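Local coordinates for RagB/SusD domain protein (Flavobacterium johnsoniae, PDB 5J90) that binds chitin, probably at the cell surface, as the SusD-like lipoprotein of a chitin-utilization system, at residues A211-K216 against G432-S437; L338-A343 against Q418-Q423. One frame throughout, in Å; residues are numbered along the deposited sequence.

Contact 1 (A211-K216 against G432-S437); sequences AMRIVK and GQEAWS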
ATOM      1  N   ALA A 211      -9.949   2.327  14.393  1.00  7.35           N
ATOM      2  CA  ALA A 211      -8.845   1.454  14.762  1.00  7.88           C
ATOM      3  C   ALA A 211      -8.813   0.192  13.895  1.00  7.38           C
ATOM      4  O   ALA A 211      -7.768  -0.179  13.358  1.00  7.63           O
ATOM      5  CB  ALA A 211      -8.933   1.103  16.239  1.00  7.74           C
ATOM      6  N   MET A 212      -9.958  -0.465  13.719  1.00  7.28           N
ATOM      7  CA  MET A 212      -9.969  -1.678  12.919  1.00  6.10           C
ATOM      8  C   MET A 212      -9.660  -1.363  11.460  1.00  7.90           C
ATOM      9  O   MET A 212      -9.028  -2.166  10.770  1.00  8.21           O
ATOM     10  CB  MET A 212     -11.302  -2.426  13.053  1.00  8.99           C
ATOM     11  CG  MET A 212     -11.185  -3.919  12.761  1.00  8.55           C
ATOM     12  SD  MET A 212     -10.144  -4.805  13.961  1.00 10.70           S
ATOM     13  CE  MET A 212     -11.156  -4.647  15.433  1.00 12.81           C
ATOM     14  N   ARG A 213     -10.087  -0.191  10.989  1.00  7.94           N
ATOM     15  CA  ARG A 213      -9.791   0.210   9.615  1.00  6.45           C
ATOM     16  C   ARG A 213      -8.307   0.127   9.290  1.00  6.54           C
ATOM     17  O   ARG A 213      -7.943  -0.225   8.165  1.00  8.04           O
ATOM     18  CB  ARG A 213     -10.271   1.642   9.345  1.00  8.05           C
ATOM     19  CG  ARG A 213     -10.142   2.056   7.878  1.00  7.60           C
ATOM     20  CD  ARG A 213     -11.401   1.691   7.081  1.00  9.52           C
ATOM     21  NE  ARG A 213     -12.467   2.657   7.355  1.00  7.96           N
ATOM     22  CZ  ARG A 213     -13.681   2.360   7.809  1.00  7.88           C
ATOM     23  NH1 ARG A 213     -14.544   3.341   8.037  1.00  9.12           N
ATOM     24  NH2 ARG A 213     -14.056   1.100   8.036  1.00  9.40           N
ATOM     25  N   ILE A 214      -7.468   0.476  10.262  1.00  6.82           N
ATOM     26  CA  ILE A 214      -6.036   0.604   9.995  1.00  7.18           C
ATOM     27  C   ILE A 214      -5.231  -0.631  10.406  1.00  7.53           C
ATOM     28  O   ILE A 214      -4.001  -0.583  10.444  1.00  9.01           O
ATOM     29  CB  ILE A 214      -5.446   1.889  10.633  1.00  7.64           C
ATOM     30  CG1 ILE A 214      -5.457   1.822  12.164  1.00  9.03           C
ATOM     31  CG2 ILE A 214      -6.212   3.113  10.131  1.00  8.76           C
ATOM     32  CD1 ILE A 214      -4.652   2.935  12.825  1.00  9.95           C
ATOM     33  N   VAL A 215      -5.905  -1.748  10.665  1.00  7.31           N
ATOM     34  CA  VAL A 215      -5.186  -2.919  11.183  1.00  8.39           C
ATOM     35  C   VAL A 215      -4.157  -3.516  10.210  1.00  8.99           C
ATOM     36  O   VAL A 215      -3.177  -4.126  10.657  1.00  9.18           O
ATOM     37  CB  VAL A 215      -6.172  -3.999  11.699  1.00  8.82           C
ATOM     38  CG1 VAL A 215      -6.876  -4.705  10.549  1.00 10.35           C
ATOM     39  CG2 VAL A 215      -5.440  -5.007  12.586  1.00 10.86           C
ATOM     40  N   LYS A 216      -4.358  -3.361   8.903  1.00  8.86           N
ATOM     41  CA  LYS A 216      -3.382  -3.884   7.937  1.00  9.64           C
ATOM     42  C   LYS A 216      -2.184  -2.962   7.765  1.00 10.66           C
ATOM     43  O   LYS A 216      -1.070  -3.436   7.540  1.00 12.60           O
ATOM     44  CB  LYS A 216      -4.026  -4.196   6.569  1.00 10.57           C
ATOM     45  CG  LYS A 216      -5.202  -5.160   6.659  1.00 11.62           C
ATOM     46  CD  LYS A 216      -5.465  -5.988   5.393  1.00 17.86           C
ATOM     47  CE  LYS A 216      -5.744  -5.133   4.198  1.00 17.32           C
ATOM     48  NZ  LYS A 216      -6.207  -5.994   3.048  1.00 11.98           N
ATOM     49  N   GLY A 432     -24.159   2.276   2.898  1.00 10.90           N
ATOM     50  CA  GLY A 432     -23.179   1.689   2.007  1.00  9.81           C
ATOM     51  C   GLY A 432     -21.737   2.117   2.195  1.00  9.13           C
ATOM     52  O   GLY A 432     -20.840   1.363   1.836  1.00  9.08           O
ATOM     53  N   GLN A 433     -21.500   3.299   2.753  1.00  8.66           N
ATOM     54  CA  GLN A 433     -20.131   3.797   2.875  1.00  8.78           C
ATOM     55  C   GLN A 433     -19.276   2.923   3.797  1.00  7.90           C
ATOM     56  O   GLN A 433     -18.176   2.521   3.420  1.00  8.33           O
ATOM     57  CB  GLN A 433     -20.137   5.260   3.325  1.00  9.43           C
ATOM     58  CG  GLN A 433     -18.750   5.867   3.553  1.00  9.31           C
ATOM     59  CD  GLN A 433     -17.922   6.014   2.282  1.00  9.66           C
ATOM     60  OE1 GLN A 433     -18.449   6.062   1.161  1.00 10.43           O
ATOM     61  NE2 GLN A 433     -16.610   6.093   2.458  1.00 11.26           N
ATOM     62  N   GLU A 434     -19.782   2.599   4.981  1.00  8.45           N
ATOM     63  CA  GLU A 434     -19.019   1.751   5.882  1.00  8.17           C
ATOM     64  C   GLU A 434     -18.824   0.361   5.280  1.00  7.98           C
ATOM     65  O   GLU A 434     -17.757  -0.225   5.400  1.00  8.79           O
ATOM     66  CB  GLU A 434     -19.704   1.669   7.241  1.00  8.02           C
ATOM     67  CG  GLU A 434     -18.902   0.892   8.289  1.00  9.46           C
ATOM     68  CD  GLU A 434     -17.491   1.420   8.495  1.00  9.11           C
ATOM     69  OE1 GLU A 434     -17.218   2.606   8.209  1.00  9.80           O
ATOM     70  OE2 GLU A 434     -16.636   0.642   8.968  1.00 10.16           O
ATOM     71  N   ALA A 435     -19.853  -0.169   4.622  1.00  7.80           N
ATOM     72  CA  ALA A 435     -19.744  -1.485   3.997  1.00  8.26           C
ATOM     73  C   ALA A 435     -18.682  -1.509   2.902  1.00  8.28           C
ATOM     74  O   ALA A 435     -17.941  -2.488   2.775  1.00  7.91           O
ATOM     75  CB  ALA A 435     -21.109  -1.934   3.439  1.00  8.76           C
ATOM     76  N   TRP A 436     -18.616  -0.439   2.107  1.00  7.36           N
ATOM     77  CA  TRP A 436     -17.588  -0.307   1.061  1.00  7.07           C
ATOM     78  C   TRP A 436     -16.185  -0.246   1.671  1.00  7.92           C
ATOM     79  O   TRP A 436     -15.252  -0.889   1.175  1.00  8.55           O
ATOM     80  CB  TRP A 436     -17.868   0.932   0.190  1.00  7.65           C
ATOM     81  CG  TRP A 436     -16.843   1.240  -0.875  1.00  7.64           C
ATOM     82  CD1 TRP A 436     -16.300   0.368  -1.783  1.00  9.02           C
ATOM     83  CD2 TRP A 436     -16.273   2.521  -1.157  1.00  6.79           C
ATOM     84  NE1 TRP A 436     -15.408   1.034  -2.602  1.00  8.40           N
ATOM     85  CE2 TRP A 436     -15.381   2.357  -2.240  1.00  7.11           C
ATOM     86  CE3 TRP A 436     -16.434   3.798  -0.598  1.00  8.14           C
ATOM     87  CZ2 TRP A 436     -14.638   3.422  -2.762  1.00  8.77           C
ATOM     88  CZ3 TRP A 436     -15.705   4.856  -1.122  1.00  8.51           C
ATOM     89  CH2 TRP A 436     -14.820   4.660  -2.195  1.00  8.74           C
ATOM     90  N   SER A 437     -16.027   0.512   2.750  1.00  8.03           N
ATOM     91  CA  SER A 437     -14.725   0.559   3.419  1.00  8.67           C
ATOM     92  C   SER A 437     -14.322  -0.806   3.991  1.00  8.60           C
ATOM     93  O   SER A 437     -13.186  -1.249   3.816  1.00  8.31           O
ATOM     94  CB  SER A 437     -14.724   1.644   4.493  1.00  8.22           C
ATOM     95  OG  SER A 437     -14.880   2.909   3.874  1.00  8.03           O
TER
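Arg213 and Glu434 join two helices through a paired salt bridge, a worked example of how one arginine can be held both at its edge and over its face. The ionic part is an end-on grip from NH1 and NH2 with one carboxylate oxygen for each nitrogen. Arg213 NH1 lies 2.8 Å from Glu434 OE1 and uses the syn lone pair of that oxygen, with an N-H...O angle of 154°. The second bond, from Arg213 NH2 to Glu434 OE2, is also 2.8 Å but almost straight at 177°. The oxygen it reaches lies in the guanidinium plane, and the flat groups are turned 36° apart. Arg213 leaves the last helical turn of 196-213, its chain bent at chi2 and chi3, while Glu434 comes from the opposite direction out of the first turn of helix 432-442, where the helix dipole would favour a negative charge.

This bridge ties two helices far apart in sequence within the largely helical SusD-like fold, whose family belongs to the TPR clan.

Van der Waals contact supplies the rest. Ser437 CB sits over the centre of the guanidinium, 3.5 Å from Arg213 CZ, and covers one face. A leucine in place of Arg213 would probably strand the Glu434 carboxylate without its two-pronged partner, and deprive Asp132 of helix 113-134 of a mate. Asp132 forms its own salt bridge with Arg213 NH1, which therefore serves two carboxylates. Arg209, one turn earlier, makes a long, weak ion pair with Glu434 OE1.

Contact 2 (L338-A343 against Q418-Q423); sequences LRAEGA and QKIITQ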
ATOM      1  N   LEU A 338     -17.182  -5.494  15.520  1.00  8.39           N
ATOM      2  CA  LEU A 338     -15.846  -4.935  15.675  1.00  8.33           C
ATOM      3  C   LEU A 338     -15.119  -5.660  16.808  1.00  8.39           C
ATOM      4  O   LEU A 338     -13.967  -6.066  16.650  1.00  8.89           O
ATOM      5  CB  LEU A 338     -15.926  -3.438  15.968  1.00  7.79           C
ATOM      6  CG  LEU A 338     -16.178  -2.577  14.732  1.00  7.11           C
ATOM      7  CD1 LEU A 338     -16.624  -1.204  15.163  1.00  9.08           C
ATOM      8  CD2 LEU A 338     -14.910  -2.492  13.893  1.00  8.34           C
ATOM      9  N   ARG A 339     -15.796  -5.825  17.942  1.00  8.01           N
ATOM     10  CA  ARG A 339     -15.197  -6.538  19.069  1.00  7.67           C
ATOM     11  C   ARG A 339     -14.912  -7.998  18.726  1.00  8.71           C
ATOM     12  O   ARG A 339     -13.884  -8.537  19.141  1.00  8.86           O
ATOM     13  CB  ARG A 339     -16.079  -6.432  20.315  1.00  9.56           C
ATOM     14  CG  ARG A 339     -16.143  -5.025  20.914  1.00  9.80           C
ATOM     15  CD  ARG A 339     -17.314  -4.903  21.896  1.00 17.79           C
ATOM     16  NE  ARG A 339     -17.083  -5.696  23.087  1.00 21.08           N
ATOM     17  CZ  ARG A 339     -18.024  -6.097  23.938  1.00 12.32           C
ATOM     18  NH1 ARG A 339     -19.316  -5.816  23.753  1.00 11.55           N
ATOM     19  NH2 ARG A 339     -17.663  -6.803  24.987  1.00 15.09           N
ATOM     20  N   ALA A 340     -15.792  -8.632  17.955  1.00  8.28           N
ATOM     21  CA  ALA A 340     -15.578 -10.014  17.535  1.00  8.92           C
ATOM     22  C   ALA A 340     -14.292 -10.144  16.726  1.00  9.12           C
ATOM     23  O   ALA A 340     -13.483 -11.042  16.972  1.00  9.67           O
ATOM     24  CB  ALA A 340     -16.776 -10.539  16.740  1.00  9.68           C
ATOM     25  N   GLU A 341     -14.094  -9.248  15.760  1.00  8.66           N
ATOM     26  CA  GLU A 341     -12.863  -9.267  14.985  1.00  8.84           C
ATOM     27  C   GLU A 341     -11.648  -8.974  15.877  1.00  8.23           C
ATOM     28  O   GLU A 341     -10.601  -9.619  15.744  1.00  9.36           O
ATOM     29  CB  GLU A 341     -12.926  -8.264  13.838  1.00  8.13           C
ATOM     30  CG  GLU A 341     -11.606  -8.233  13.075  1.00  8.78           C
ATOM     31  CD  GLU A 341     -11.614  -7.379  11.823  1.00  9.87           C
ATOM     32  OE1 GLU A 341     -12.663  -6.817  11.445  1.00  9.26           O
ATOM     33  OE2 GLU A 341     -10.530  -7.286  11.206  1.00  9.43           O
ATOM     34  N   GLY A 342     -11.772  -8.008  16.782  1.00  8.78           N
ATOM     35  CA  GLY A 342     -10.708  -7.721  17.728  1.00  9.52           C
ATOM     36  C   GLY A 342     -10.341  -8.949  18.545  1.00  9.63           C
ATOM     37  O   GLY A 342      -9.157  -9.202  18.808  1.00 10.01           O
ATOM     38  N   ALA A 343     -11.349  -9.723  18.942  1.00  9.31           N
ATOM     39  CA  ALA A 343     -11.101 -10.936  19.723  1.00  9.70           C
ATOM     40  C   ALA A 343     -10.363 -11.974  18.866  1.00 11.43           C
ATOM     41  O   ALA A 343      -9.452 -12.655  19.353  1.00 10.97           O
ATOM     42  CB  ALA A 343     -12.409 -11.497  20.244  1.00 11.25           C
ATOM     43  N   GLN A 418     -14.690 -13.906   7.597  1.00  8.39           N
ATOM     44  CA  GLN A 418     -15.729 -13.850   6.573  1.00  9.20           C
ATOM     45  C   GLN A 418     -17.129 -13.914   7.185  1.00 10.10           C
ATOM     46  O   GLN A 418     -18.034 -13.197   6.751  1.00 10.16           O
ATOM     47  CB  GLN A 418     -15.526 -14.951   5.524  1.00 10.65           C
ATOM     48  CG  GLN A 418     -16.507 -14.888   4.368  1.00 11.54           C
ATOM     49  CD  GLN A 418     -16.256 -15.968   3.323  1.00 12.25           C
ATOM     50  OE1 GLN A 418     -15.425 -16.862   3.523  1.00 15.22           O
ATOM     51  NE2 GLN A 418     -16.980 -15.899   2.210  1.00 13.02           N
ATOM     52  N   LYS A 419     -17.313 -14.767   8.192  1.00  9.87           N
ATOM     53  CA  LYS A 419     -18.606 -14.861   8.865  1.00 11.43           C
ATOM     54  C   LYS A 419     -18.937 -13.551   9.560  1.00  8.79           C
ATOM     55  O   LYS A 419     -20.036 -13.018   9.404  1.00 10.57           O
ATOM     56  CB  LYS A 419     -18.609 -16.010   9.879  1.00 11.13           C
ATOM     57  CG  LYS A 419     -18.658 -17.392   9.234  1.00 11.59           C
ATOM     58  CD  LYS A 419     -18.465 -18.475  10.286  1.00 13.73           C
ATOM     59  CE  LYS A 419     -18.395 -19.861   9.651  1.00 13.41           C
ATOM     60  NZ  LYS A 419     -19.740 -20.375   9.238  1.00 13.81           N
ATOM     61  N   ILE A 420     -17.985 -13.037  10.333  1.00  9.03           N
ATOM     62  CA  ILE A 420     -18.184 -11.782  11.052  1.00  9.20           C
ATOM     63  C   ILE A 420     -18.541 -10.625  10.115  1.00  9.68           C
ATOM     64  O   ILE A 420     -19.520  -9.900  10.337  1.00  9.37           O
ATOM     65  CB  ILE A 420     -16.932 -11.428  11.876  1.00  8.84           C
ATOM     66  CG1 ILE A 420     -16.778 -12.423  13.029  1.00  9.46           C
ATOM     67  CG2 ILE A 420     -17.023 -10.005  12.403  1.00 10.01           C
ATOM     68  CD1 ILE A 420     -15.403 -12.382  13.703  1.00 11.43           C
ATOM     69  N   ILE A 421     -17.759 -10.459   9.056  1.00  8.21           N
ATOM     70  CA  ILE A 421     -17.988  -9.342   8.144  1.00  8.19           C
ATOM     71  C   ILE A 421     -19.287  -9.527   7.347  1.00  9.53           C
ATOM     72  O   ILE A 421     -19.975  -8.551   7.054  1.00  9.31           O
ATOM     73  CB  ILE A 421     -16.784  -9.113   7.202  1.00  7.99           C
ATOM     74  CG1 ILE A 421     -15.499  -8.841   8.006  1.00  8.30           C
ATOM     75  CG2 ILE A 421     -17.070  -7.962   6.239  1.00  8.29           C
ATOM     76  CD1 ILE A 421     -15.570  -7.640   8.921  1.00  9.21           C
ATOM     77  N   THR A 422     -19.641 -10.768   7.007  1.00  9.36           N
ATOM     78  CA  THR A 422     -20.914 -11.005   6.315  1.00  9.23           C
ATOM     79  C   THR A 422     -22.084 -10.535   7.185  1.00  8.81           C
ATOM     80  O   THR A 422     -22.973  -9.820   6.714  1.00  8.88           O
ATOM     81  CB  THR A 422     -21.098 -12.496   5.959  1.00 10.22           C
ATOM     82  OG1 THR A 422     -20.093 -12.886   5.017  1.00 10.90           O
ATOM     83  CG2 THR A 422     -22.475 -12.749   5.348  1.00 10.71           C
ATOM     84  N   GLN A 423     -22.064 -10.910   8.459  1.00 10.04           N
ATOM     85  CA  GLN A 423     -23.140 -10.512   9.364  1.00  9.33           C
ATOM     86  C   GLN A 423     -23.120  -9.008   9.636  1.00 10.21           C
ATOM     87  O   GLN A 423     -24.168  -8.366   9.757  1.00 10.12           O
ATOM     88  CB  GLN A 423     -23.093 -11.344  10.643  1.00  9.66           C
ATOM     89  CG  GLN A 423     -23.558 -12.780  10.396  1.00 10.81           C
ATOM     90  CD  GLN A 423     -24.983 -12.845   9.858  1.00 11.20           C
ATOM     91  OE1 GLN A 423     -25.865 -12.108  10.306  1.00 11.34           O
ATOM     92  NE2 GLN A 423     -25.212 -13.733   8.890  1.00 12.25           N
TER
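Ile420 points from its helix at the turn containing Ala340 and Glu341, and its atoms show how a branched side chain fills an interhelical groove. From CB the chain divides. CG2 faces Ala340 CB at 4.4 Å, and CG1, beside the backbone N at chi1 -69°, passes 4.2 Å from the same Ala340 CB. Beyond CG1 the chain runs on outward, and CD1 at its tip makes the closest approach, 3.8 Å from Ala340 CB. Ile420 CD1 also rests on the backbone after Ala340, 4.0 Å from Glu341 N.

Phe337 and Leu344, a turn to each side, touch Ile420 too, so it lodges among positions 337, 340, 341 and 344 in the manner of a knob in a hole. The helices 332-344 and 413-428 are nearly antiparallel here, with the local axes at 170° and 9.9 Å apart at closest approach. Small Ala340 allows this apolar fit; the Ala340 methyl also touches Leu356 of helix 353-368.

The neighbouring Ile421 comes in from one side. Its CD1 touches the carboxylate of Glu341, 3.9 Å from OE1, and the two side chains cross obliquely. Glu341 reaches this point as an extended chain, with CG anti to the backbone N (chi1 177°). Its other oxygen, OE2, is engaged by salt bridges with Arg441 and Arg345.

In the fold
Both contacts are buried, but contact 1 lies nearer the centre of the chain, about 8 Å from it against about 16 Å for contact 2, and their centres are about 12 Å apart. Their chemistry differs: the deeper one is mainly ionic, the outer one mainly apolar, with its charged group bonded to arginines elsewhere. They share no helix, yet the second segments lie on consecutive helices, 413-428 and 432-442, and Arg441 of the latter pairs with Glu341 of contact 2. Met212 joins the two directly: its CE packs 3.4 Å from Leu338 O and its CG touches the Glu341 carboxylate, bringing helix 196-213 against helix 332-344.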